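Long-range contacts in citrinin polyketide synthase (Monascus purpureus, PDB 5MPT), which makes a keto-aldehyde precursor of the mycotoxin citrinin from malonyl-CoA units, with this chain being its C-methylating (CMeT) domain: residues Y73-R78 and G106-R111; E86-L91 and G332-E337; Q189-L194 and T221-P226. All coordinates share one frame; numbering follows the deposited sequence.

Interaction 1: residues Y73-R78 and G106-R111; sequences YQRLER and GSEITR
Gln74 O receives two donors from strand 108-111. Arg111 N gives it a hydrogen bond of 2.9 Å, with an N-H...O angle of 159°. Thr110 CA makes a CA-H...O contact to the same oxygen at 3.2 Å. Ile109 O is gripped in a similar way. Leu76 N points almost straight at it (2.8 Å, 176°), and Arg75 CA adds a CA-H...O contact. A third backbone bond runs from Tyr73 N to Arg111 O, with the donor lifted well above the carbonyl plane. Arg75 and Thr110 form an antiparallel non-hydrogen-bonded pair, and their CA atoms are 4.4 Å apart. Residues 75-76 add a short, weakly bonded edge strand to the hairpin of strands 102-105 and 108-111. This small three-stranded sheet belongs to the helix-turn-helix family region. A hairpin beside the helices would be consistent with a wing, as in many winged helix-turn-helix domains.

The two faces of the sheet differ. On the face of Arg75 and Thr110, charges dominate. With chi1 near -162° and an extended chain, Arg75 carries NE over to Glu108. Glu108 OE2 sits at the guanidinium edge, 3.5 Å from Arg75 NE. The two flat groups are steeply inclined to each other. Arg75 NH1 also pairs with Glu77 OE2 at 3.2 Å, which makes a three-residue salt-bridge network. On the face of Leu76 and Ile109, the contact is apolar. Leu76 CB meets Ile109 CG2 at 4.1 Å, and the two side chains lie roughly perpendicular. Ile102 of strand 102-105 touches both. The Arg111 side chain bends at chi2 and leads away from Gln74. Its guanidinium is bonded to the carbonyls of Ile67, Leu101 and Val114.

Interaction 2: residues E86-L91 and G332-E337; sequences ERFMNL and GWWLFE
Trp334 lies in the loop between helices 321-327 and 347-356 of the methyltransferase domain, and packs on Arg87 and Phe88 of helix 86-98, which falls in the helix-turn-helix family region. The indole is layered. One face takes the helix: Arg87 CB stands 4.1 Å from the centroid of the six-membered ring, a CH-pi contact 29° off the normal, and Phe88 N lies over the rim of the same face. Trp333 CD1 lies over the opposite face. Phe88 CB touches Trp334 CZ2 at 3.7 Å, and Leu91 CD1 comes to the ring edge near CH2. Trp334 NE1 bonds to Gly328 O, which fixes the rotation of the indole.

Arg87 and Trp334 run alongside each other, pointing opposite ways. The arginine chain bends at chi3 (-70°). This puts Trp334 CB against one guanidinium face, 3.5 Å from Arg87 NH2. The guanidinium and indole planes are 40° apart and do not stack. No direct hydrogen bond joins the segments; two waters in the guanidinium plane do so instead. One accepts from Arg87 NH1 and donates to both Trp334 O and Phe336 O, the latter at 2.7 Å. The other accepts from Arg87 NH2 and donates to Trp334 O at 3.0 Å. Trp334 O therefore receives two water bonds. Trp334 CZ3 meets the edge of the Phe336 ring, and Arg87 NH1 approaches that ring obliquely. On the far side of the contact, Phe88 reaches Leu329 in the loop. Leu91 touches Asp324, so helix 86-98 meets both helix 321-327 and the loop that follows it.

Interaction 3: residues Q189-L194 and T221-P226; sequences QAEFFL and TVKMLP
The Glu191 carboxylate has Lys223 both over one face and at its rim. Lys223 CB lies over the face, 3.6 Å from Glu191 CD. Lys223 NZ lies near the carboxylate plane, next to OE1. It donates to the syn lone pair of Glu191 OE1 at 2.7 Å, and the bond is a salt bridge. Lys223 can do both because its chain is bent at chi2, chi3 and chi4 and curls around the acid; Lys223 CE passes 3.1 Å from Glu191 OE1. The second oxygen is also held. A water donates to Glu191 OE2 and to Lys223 O, 2.7 Å and 2.8 Å away respectively. It lies out of the carboxylate plane, on the same side as Lys223 CB. Gln188 OE1 takes a further hydrogen bond from Lys223 NZ. A salt bridge at OE1 and a water at OE2 would probably favour the charged form of this buried acid.

The two helices belong to the Rossmann-like fold of class I methyltransferases. Helix 221-231 is the crossover between parallel strands 208-213 and 235-241, and helix 181-198 runs beside it. The axes of the two short helical segments pass 10.2 Å apart, with their directions 27° apart. Met224 reaches across between the helices. Its CG is anti to the carbonyl carbon (chi1 -65°), and the chain then bends at chi2 and chi3, which carries the thioether to helix 181-198. Met224 CE lies 4.0 Å from Ala190 CB and also touches Glu191 CG. Leu194 CD1 presses on Met224 SD at 3.4 Å, a tight contact, with the side chains nearly perpendicular. The central sheet packs against this layer: Met224 touches Tyr237 of strand 235-241, and Ala190 touches Leu377 of strand 375-381.

Overall arrangement
Interactions 1 and 2 adjoin through helix 86-98. Arg78 of interaction 1 packs against Asn90 of interaction 2, and their centres are 22 Å apart. Interaction 3 lies on the other side of the chain's centre, 32 Å from interaction 2 and 49 Å from interaction 1, centre to centre. Interaction 2 spans both segments of interaction 3 in sequence. Interactions 2 and 3 approach the methyl-transfer site from different parts of the fold. The Phe336 side chain is about 8 Å from that of active-site His289 and about 12 Å from S-adenosylhomocysteine. The Lys223 side chain is about 10 Å from the ligand and from the side chain of Tyr177. Interaction 1 lies away from the site.

Interaction 1: residues Y73-R78 and G106-R111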
loop_
_atom_site.group_PDB
_atom_site.type_symbol
_atom_site.label_atom_id
_atom_site.label_comp_id
_atom_site.label_asym_id
_atom_site.label_seq_id
_atom_site.Cartn_x
_atom_site.Cartn_y
_atom_site.Cartn_z
ATOM N N TYR A 73 -14.444 -33.988 7.041
ATOM C CA TYR A 73 -15.260 -33.685 8.219
ATOM C C TYR A 73 -14.470 -33.815 9.518
ATOM O O TYR A 73 -15.034 -33.560 10.597
ATOM C CB TYR A 73 -16.531 -34.547 8.291
ATOM C CG TYR A 73 -17.493 -34.241 7.162
ATOM C CD1 TYR A 73 -18.282 -33.096 7.186
ATOM C CD2 TYR A 73 -17.601 -35.083 6.065
ATOM C CE1 TYR A 73 -19.155 -32.806 6.154
ATOM C CE2 TYR A 73 -18.472 -34.801 5.030
ATOM C CZ TYR A 73 -19.244 -33.661 5.080
ATOM O OH TYR A 73 -20.112 -33.370 4.055
ATOM N N GLN A 74 -13.188 -34.165 9.462
ATOM C CA GLN A 74 -12.373 -34.213 10.668
ATOM C C GLN A 74 -12.334 -32.860 11.370
ATOM O O GLN A 74 -12.051 -31.825 10.754
ATOM C CB GLN A 74 -10.959 -34.659 10.316
ATOM C CG GLN A 74 -10.087 -34.898 11.526
ATOM C CD GLN A 74 -8.808 -35.639 11.180
ATOM O OE1 GLN A 74 -8.814 -36.584 10.392
ATOM N NE2 GLN A 74 -7.702 -35.205 11.763
ATOM N N ARG A 75 -12.606 -32.870 12.670
ATOM C CA ARG A 75 -12.478 -31.659 13.471
ATOM C C ARG A 75 -11.002 -31.329 13.664
ATOM O O ARG A 75 -10.198 -32.197 14.015
ATOM C CB ARG A 75 -13.171 -31.820 14.829
ATOM C CG ARG A 75 -13.446 -30.500 15.527
ATOM C CD ARG A 75 -14.290 -30.667 16.778
ATOM N NE ARG A 75 -14.716 -29.369 17.308
ATOM C CZ ARG A 75 -14.210 -28.772 18.387
ATOM N NH1 ARG A 75 -13.248 -29.348 19.102
ATOM N NH2 ARG A 75 -14.679 -27.587 18.762
ATOM N N LEU A 76 -10.647 -30.076 13.410
ATOM C CA LEU A 76 -9.281 -29.594 13.543
ATOM C C LEU A 76 -9.208 -28.631 14.714
ATOM O O LEU A 76 -10.059 -27.743 14.855
ATOM C CB LEU A 76 -8.812 -28.880 12.261
ATOM C CG LEU A 76 -8.873 -29.668 10.952
ATOM C CD1 LEU A 76 -8.475 -28.798 9.763
ATOM C CD2 LEU A 76 -7.977 -30.851 11.039
ATOM N N GLU A 77 -8.190 -28.803 15.553
ATOM C CA GLU A 77 -7.969 -27.868 16.640
ATOM C C GLU A 77 -7.288 -26.607 16.126
ATOM O O GLU A 77 -6.547 -26.629 15.138
ATOM C CB GLU A 77 -7.128 -28.518 17.739
ATOM C CG GLU A 77 -7.797 -29.744 18.359
ATOM C CD GLU A 77 -9.144 -29.407 18.981
ATOM O OE1 GLU A 77 -9.186 -28.480 19.816
ATOM O OE2 GLU A 77 -10.159 -30.047 18.625
ATOM N N ARG A 78 -7.585 -25.490 16.777
ATOM C CA ARG A 78 -6.927 -24.244 16.430
ATOM C C ARG A 78 -5.432 -24.373 16.681
ATOM O O ARG A 78 -5.007 -24.971 17.671
ATOM C CB ARG A 78 -7.515 -23.092 17.255
ATOM C CG ARG A 78 -7.452 -21.750 16.604
ATOM C CD ARG A 78 -8.416 -20.762 17.255
ATOM N NE ARG A 78 -8.398 -19.471 16.559
ATOM C CZ ARG A 78 -9.105 -19.183 15.468
ATOM N NH1 ARG A 78 -9.001 -17.980 14.914
ATOM N NH2 ARG A 78 -9.915 -20.086 14.928
ATOM N N GLY A 106 -18.485 -21.111 13.341
ATOM C CA GLY A 106 -18.159 -20.451 14.590
ATOM C C GLY A 106 -16.778 -20.868 15.051
ATOM O O GLY A 106 -15.766 -20.589 14.398
ATOM N N SER A 107 -16.719 -21.552 16.191
ATOM C CA SER A 107 -15.444 -22.002 16.724
ATOM C C SER A 107 -14.976 -23.306 16.100
ATOM O O SER A 107 -13.786 -23.625 16.188
ATOM C CB SER A 107 -15.545 -22.189 18.235
ATOM O OG SER A 107 -16.493 -23.194 18.544
ATOM N N GLU A 108 -15.880 -24.065 15.483
ATOM C CA GLU A 108 -15.543 -25.393 14.992
ATOM C C GLU A 108 -14.921 -25.313 13.602
ATOM O O GLU A 108 -15.497 -24.726 12.683
ATOM C CB GLU A 108 -16.783 -26.281 14.962
ATOM C CG GLU A 108 -16.460 -27.711 14.590
ATOM C CD GLU A 108 -17.647 -28.641 14.723
ATOM O OE1 GLU A 108 -18.774 -28.227 14.372
ATOM O OE2 GLU A 108 -17.449 -29.786 15.182
ATOM N N ILE A 109 -13.740 -25.906 13.461
ATOM C CA ILE A 109 -13.034 -26.011 12.192
ATOM C C ILE A 109 -13.070 -27.468 11.760
ATOM O O ILE A 109 -12.696 -28.354 12.529
ATOM C CB ILE A 109 -11.585 -25.518 12.318
ATOM C CG1 ILE A 109 -11.545 -24.101 12.902
ATOM C CG2 ILE A 109 -10.890 -25.583 10.963
ATOM C CD1 ILE A 109 -10.253 -23.790 13.597
ATOM N N THR A 110 -13.519 -27.721 10.541
ATOM C CA THR A 110 -13.580 -29.079 10.027
ATOM C C THR A 110 -12.929 -29.137 8.653
ATOM O O THR A 110 -12.992 -28.176 7.881
ATOM C CB THR A 110 -15.022 -29.581 9.958
ATOM O OG1 THR A 110 -15.804 -28.683 9.164
ATOM C CG2 THR A 110 -15.612 -29.676 11.361
ATOM N N ARG A 111 -12.286 -30.263 8.369
ATOM C CA ARG A 111 -11.625 -30.468 7.092
ATOM C C ARG A 111 -12.659 -30.791 6.020
ATOM O O ARG A 111 -13.677 -31.430 6.301
ATOM C CB ARG A 111 -10.604 -31.600 7.223
ATOM C CG ARG A 111 -9.727 -31.815 5.996
ATOM C CD ARG A 111 -8.566 -30.817 5.917
ATOM N NE ARG A 111 -7.653 -31.267 4.881
ATOM C CZ ARG A 111 -7.870 -31.100 3.587
ATOM N NH1 ARG A 111 -8.949 -30.433 3.172
ATOM N NH2 ARG A 111 -7.006 -31.592 2.705
#

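Interaction 2: residues E86-L91 and G332-E337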
loop_
_atom_site.group_PDB
_atom_site.type_symbol
_atom_site.label_atom_id
_atom_site.label_comp_id
_atom_site.label_asym_id
_atom_site.label_seq_id
_atom_site.Cartn_x
_atom_site.Cartn_y
_atom_site.Cartn_z
ATOM N N GLU A 86 -4.590 -12.578 16.951
ATOM C CA GLU A 86 -5.961 -13.080 16.852
ATOM C C GLU A 86 -6.667 -12.605 15.585
ATOM O O GLU A 86 -7.246 -13.414 14.861
ATOM C CB GLU A 86 -6.774 -12.682 18.090
ATOM C CG GLU A 86 -8.212 -13.212 18.086
ATOM C CD GLU A 86 -8.278 -14.715 18.174
ATOM O OE1 GLU A 86 -7.244 -15.333 18.514
ATOM O OE2 GLU A 86 -9.364 -15.278 17.900
ATOM N N ARG A 87 -6.688 -11.289 15.325
ATOM C CA ARG A 87 -7.404 -10.787 14.156
ATOM C C ARG A 87 -6.792 -11.325 12.865
ATOM O O ARG A 87 -7.508 -11.742 11.944
ATOM C CB ARG A 87 -7.410 -9.255 14.179
ATOM C CG ARG A 87 -8.271 -8.690 15.327
ATOM C CD ARG A 87 -8.087 -7.186 15.498
ATOM N NE ARG A 87 -6.759 -6.902 16.021
ATOM C CZ ARG A 87 -6.279 -5.689 16.238
ATOM N NH1 ARG A 87 -7.024 -4.616 15.976
ATOM N NH2 ARG A 87 -5.054 -5.545 16.721
ATOM N N PHE A 88 -5.461 -11.290 12.776
ATOM C CA PHE A 88 -4.748 -11.891 11.648
ATOM C C PHE A 88 -5.110 -13.363 11.463
ATOM O O PHE A 88 -5.412 -13.809 10.346
ATOM C CB PHE A 88 -3.251 -11.714 11.890
ATOM C CG PHE A 88 -2.368 -12.258 10.809
ATOM C CD1 PHE A 88 -2.608 -11.998 9.479
ATOM C CD2 PHE A 88 -1.257 -13.014 11.148
ATOM C CE1 PHE A 88 -1.760 -12.483 8.512
ATOM C CE2 PHE A 88 -0.417 -13.487 10.196
ATOM C CZ PHE A 88 -0.664 -13.207 8.860
ATOM N N MET A 89 -5.078 -14.148 12.544
ATOM C CA MET A 89 -5.301 -15.566 12.342
ATOM C C MET A 89 -6.734 -15.857 11.944
ATOM O O MET A 89 -6.983 -16.843 11.248
ATOM C CB MET A 89 -4.900 -16.357 13.588
ATOM C CG MET A 89 -3.383 -16.345 13.779
ATOM S SD MET A 89 -2.483 -17.092 12.418
ATOM C CE MET A 89 -3.136 -18.769 12.452
ATOM N N ASN A 90 -7.686 -15.019 12.345
ATOM C CA ASN A 90 -9.037 -15.172 11.811
ATOM C C ASN A 90 -9.065 -14.915 10.303
ATOM O O ASN A 90 -9.807 -15.577 9.564
ATOM C CB ASN A 90 -9.996 -14.240 12.544
ATOM C CG ASN A 90 -10.169 -14.615 14.006
ATOM O OD1 ASN A 90 -10.099 -15.793 14.380
ATOM N ND2 ASN A 90 -10.387 -13.611 14.846
ATOM N N LEU A 91 -8.251 -13.972 9.823
ATOM C CA LEU A 91 -8.117 -13.756 8.380
ATOM C C LEU A 91 -7.434 -14.950 7.715
ATOM O O LEU A 91 -7.843 -15.385 6.632
ATOM C CB LEU A 91 -7.333 -12.476 8.125
ATOM C CG LEU A 91 -7.198 -11.860 6.735
ATOM C CD1 LEU A 91 -6.975 -10.356 6.920
ATOM C CD2 LEU A 91 -6.043 -12.479 5.972
ATOM N N GLY A 332 2.015 -2.724 12.590
ATOM C CA GLY A 332 1.598 -1.542 11.840
ATOM C C GLY A 332 0.372 -1.734 10.978
ATOM O O GLY A 332 -0.174 -0.745 10.490
ATOM N N TRP A 333 -0.056 -2.977 10.763
ATOM C CA TRP A 333 -1.220 -3.311 9.952
ATOM C C TRP A 333 -2.500 -3.368 10.763
ATOM O O TRP A 333 -3.582 -3.515 10.173
ATOM C CB TRP A 333 -0.988 -4.679 9.303
ATOM C CG TRP A 333 -1.823 -5.093 8.123
ATOM C CD1 TRP A 333 -2.691 -6.155 8.050
ATOM C CD2 TRP A 333 -1.812 -4.503 6.819
ATOM N NE1 TRP A 333 -3.219 -6.260 6.779
ATOM C CE2 TRP A 333 -2.705 -5.248 6.012
ATOM C CE3 TRP A 333 -1.137 -3.413 6.257
ATOM C CZ2 TRP A 333 -2.944 -4.932 4.683
ATOM C CZ3 TRP A 333 -1.372 -3.112 4.952
ATOM C CH2 TRP A 333 -2.270 -3.870 4.171
ATOM N N TRP A 334 -2.389 -3.308 12.104
ATOM C CA TRP A 334 -3.513 -3.492 13.012
ATOM C C TRP A 334 -3.671 -2.319 13.981
ATOM O O TRP A 334 -4.206 -2.477 15.094
ATOM C CB TRP A 334 -3.338 -4.821 13.774
ATOM C CG TRP A 334 -3.235 -5.987 12.859
ATOM C CD1 TRP A 334 -2.098 -6.622 12.457
ATOM C CD2 TRP A 334 -4.311 -6.616 12.169
ATOM N NE1 TRP A 334 -2.404 -7.634 11.574
ATOM C CE2 TRP A 334 -3.761 -7.648 11.384
ATOM C CE3 TRP A 334 -5.695 -6.406 12.136
ATOM C CZ2 TRP A 334 -4.533 -8.446 10.585
ATOM C CZ3 TRP A 334 -6.464 -7.209 11.346
ATOM C CH2 TRP A 334 -5.885 -8.223 10.577
ATOM N N LEU A 335 -3.214 -1.134 13.602
ATOM C CA LEU A 335 -3.296 -0.002 14.518
ATOM C C LEU A 335 -4.655 0.674 14.535
ATOM O O LEU A 335 -4.942 1.415 15.486
ATOM C CB LEU A 335 -2.233 1.032 14.196
ATOM C CG LEU A 335 -0.773 0.669 14.439
ATOM C CD1 LEU A 335 0.127 1.857 14.113
ATOM C CD2 LEU A 335 -0.576 0.239 15.880
ATOM N N PHE A 336 -5.484 0.461 13.517
ATOM C CA PHE A 336 -6.772 1.141 13.435
ATOM C C PHE A 336 -7.564 0.976 14.727
ATOM O O PHE A 336 -7.615 -0.106 15.314
ATOM C CB PHE A 336 -7.577 0.607 12.240
ATOM C CG PHE A 336 -7.723 -0.908 12.198
ATOM C CD1 PHE A 336 -8.800 -1.527 12.812
ATOM C CD2 PHE A 336 -6.811 -1.675 11.496
ATOM C CE1 PHE A 336 -8.945 -2.884 12.766
ATOM C CE2 PHE A 336 -6.953 -3.026 11.417
ATOM C CZ PHE A 336 -8.025 -3.641 12.065
ATOM N N GLU A 337 -8.164 2.075 15.182
ATOM C CA GLU A 337 -9.020 2.054 16.362
ATOM C C GLU A 337 -10.154 3.052 16.192
ATOM O O GLU A 337 -10.591 3.688 17.155
ATOM C CB GLU A 337 -8.217 2.348 17.633
ATOM C CG GLU A 337 -7.284 3.506 17.479
ATOM C CD GLU A 337 -6.464 3.813 18.730
ATOM O OE1 GLU A 337 -5.986 2.866 19.392
ATOM O OE2 GLU A 337 -6.285 5.016 19.017
HETATM O O HOH W 1 -6.155 -1.786 16.840
HETATM O O HOH W 2 -3.341 -3.289 17.839
#

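Interaction 3: residues Q189-L194 and T221-P226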
loop_
_atom_site.group_PDB
_atom_site.type_symbol
_atom_site.label_atom_id
_atom_site.label_comp_id
_atom_site.label_asym_id
_atom_site.label_seq_id
_atom_site.Cartn_x
_atom_site.Cartn_y
_atom_site.Cartn_z
ATOM N N GLN A 189 0.835 6.656 -13.085
ATOM C CA GLN A 189 -0.347 7.461 -13.369
ATOM C C GLN A 189 -0.303 8.791 -12.617
ATOM O O GLN A 189 -0.700 9.834 -13.147
ATOM C CB GLN A 189 -1.593 6.648 -13.017
ATOM C CG GLN A 189 -2.872 7.368 -13.352
ATOM C CD GLN A 189 -4.086 6.574 -12.948
ATOM O OE1 GLN A 189 -4.030 5.807 -12.006
ATOM N NE2 GLN A 189 -5.201 6.761 -13.656
ATOM N N ALA A 190 0.219 8.780 -11.396
ATOM C CA ALA A 190 0.364 10.019 -10.663
ATOM C C ALA A 190 1.369 10.937 -11.331
ATOM O O ALA A 190 1.171 12.159 -11.328
ATOM C CB ALA A 190 0.751 9.722 -9.200
ATOM N N GLU A 191 2.458 10.390 -11.881
ATOM C CA GLU A 191 3.369 11.214 -12.683
ATOM C C GLU A 191 2.629 11.934 -13.804
ATOM O O GLU A 191 2.830 13.124 -14.024
ATOM C CB GLU A 191 4.498 10.384 -13.277
ATOM C CG GLU A 191 5.405 9.712 -12.261
ATOM C CD GLU A 191 6.426 8.836 -12.960
ATOM O OE1 GLU A 191 6.414 7.606 -12.706
ATOM O OE2 GLU A 191 7.209 9.375 -13.783
ATOM N N PHE A 192 1.803 11.207 -14.560
ATOM C CA PHE A 192 1.057 11.795 -15.666
ATOM C C PHE A 192 0.128 12.903 -15.182
ATOM O O PHE A 192 0.077 14.009 -15.758
ATOM C CB PHE A 192 0.298 10.664 -16.392
ATOM C CG PHE A 192 -0.556 11.128 -17.512
ATOM C CD1 PHE A 192 -0.042 11.954 -18.509
ATOM C CD2 PHE A 192 -1.886 10.736 -17.580
ATOM C CE1 PHE A 192 -0.845 12.325 -19.590
ATOM C CE2 PHE A 192 -2.701 11.143 -18.633
ATOM C CZ PHE A 192 -2.180 11.930 -19.638
ATOM N N PHE A 193 -0.567 12.653 -14.077
ATOM C CA PHE A 193 -1.442 13.658 -13.509
ATOM C C PHE A 193 -0.649 14.919 -13.184
ATOM O O PHE A 193 -1.025 16.039 -13.572
ATOM C CB PHE A 193 -2.122 13.103 -12.260
ATOM C CG PHE A 193 -2.664 14.162 -11.358
ATOM C CD1 PHE A 193 -3.689 14.996 -11.781
ATOM C CD2 PHE A 193 -2.145 14.327 -10.082
ATOM C CE1 PHE A 193 -4.193 15.997 -10.987
ATOM C CE2 PHE A 193 -2.648 15.322 -9.260
ATOM C CZ PHE A 193 -3.671 16.178 -9.712
ATOM N N LEU A 194 0.467 14.757 -12.459
ATOM C CA LEU A 194 1.238 15.924 -12.037
ATOM C C LEU A 194 1.825 16.679 -13.235
ATOM O O LEU A 194 1.860 17.916 -13.234
ATOM C CB LEU A 194 2.341 15.507 -11.070
ATOM C CG LEU A 194 1.863 15.072 -9.683
ATOM C CD1 LEU A 194 3.011 14.441 -8.891
ATOM C CD2 LEU A 194 1.256 16.268 -8.919
ATOM N N THR A 221 8.792 8.449 -4.426
ATOM C CA THR A 221 9.771 9.522 -4.496
ATOM C C THR A 221 10.717 9.345 -5.671
ATOM O O THR A 221 11.071 10.325 -6.339
ATOM C CB THR A 221 10.558 9.574 -3.189
ATOM O OG1 THR A 221 9.683 9.254 -2.097
ATOM C CG2 THR A 221 11.174 10.944 -2.990
ATOM N N VAL A 222 11.150 8.113 -5.934
ATOM C CA VAL A 222 12.145 7.893 -6.978
ATOM C C VAL A 222 11.620 8.272 -8.358
ATOM O O VAL A 222 12.415 8.543 -9.257
ATOM C CB VAL A 222 12.665 6.439 -6.979
ATOM C CG1 VAL A 222 11.563 5.431 -7.336
ATOM C CG2 VAL A 222 13.825 6.303 -7.940
ATOM N N LYS A 223 10.297 8.284 -8.560
ATOM C CA LYS A 223 9.720 8.772 -9.801
ATOM C C LYS A 223 9.426 10.267 -9.790
ATOM O O LYS A 223 9.532 10.917 -10.840
ATOM C CB LYS A 223 8.429 8.014 -10.100
ATOM C CG LYS A 223 8.623 6.498 -10.235
ATOM C CD LYS A 223 9.701 6.109 -11.239
ATOM C CE LYS A 223 9.274 6.433 -12.639
ATOM N NZ LYS A 223 8.103 5.588 -13.024
ATOM N N MET A 224 9.045 10.830 -8.641
ATOM C CA MET A 224 8.633 12.228 -8.616
ATOM C C MET A 224 9.814 13.159 -8.852
ATOM O O MET A 224 9.675 14.198 -9.514
ATOM C CB MET A 224 7.962 12.535 -7.286
ATOM C CG MET A 224 6.662 11.787 -7.066
ATOM S SD MET A 224 5.445 12.193 -8.318
ATOM C CE MET A 224 4.573 10.667 -8.600
ATOM N N LEU A 225 10.983 12.810 -8.319
ATOM C CA LEU A 225 12.111 13.740 -8.357
ATOM C C LEU A 225 12.627 13.927 -9.771
ATOM O O LEU A 225 12.761 15.085 -10.203
ATOM C CB LEU A 225 13.216 13.259 -7.410
ATOM C CG LEU A 225 13.061 13.557 -5.913
ATOM C CD1 LEU A 225 11.609 13.463 -5.460
ATOM C CD2 LEU A 225 13.933 12.633 -5.093
ATOM N N PRO A 226 12.948 12.869 -10.531
ATOM C CA PRO A 226 13.302 13.059 -11.948
ATOM C C PRO A 226 12.216 13.753 -12.727
ATOM O O PRO A 226 12.511 14.551 -13.632
ATOM C CB PRO A 226 13.523 11.626 -12.449
ATOM C CG PRO A 226 13.814 10.842 -11.251
ATOM C CD PRO A 226 13.047 11.454 -10.133
HETATM O O HOH W 3 9.777 9.946 -13.416
#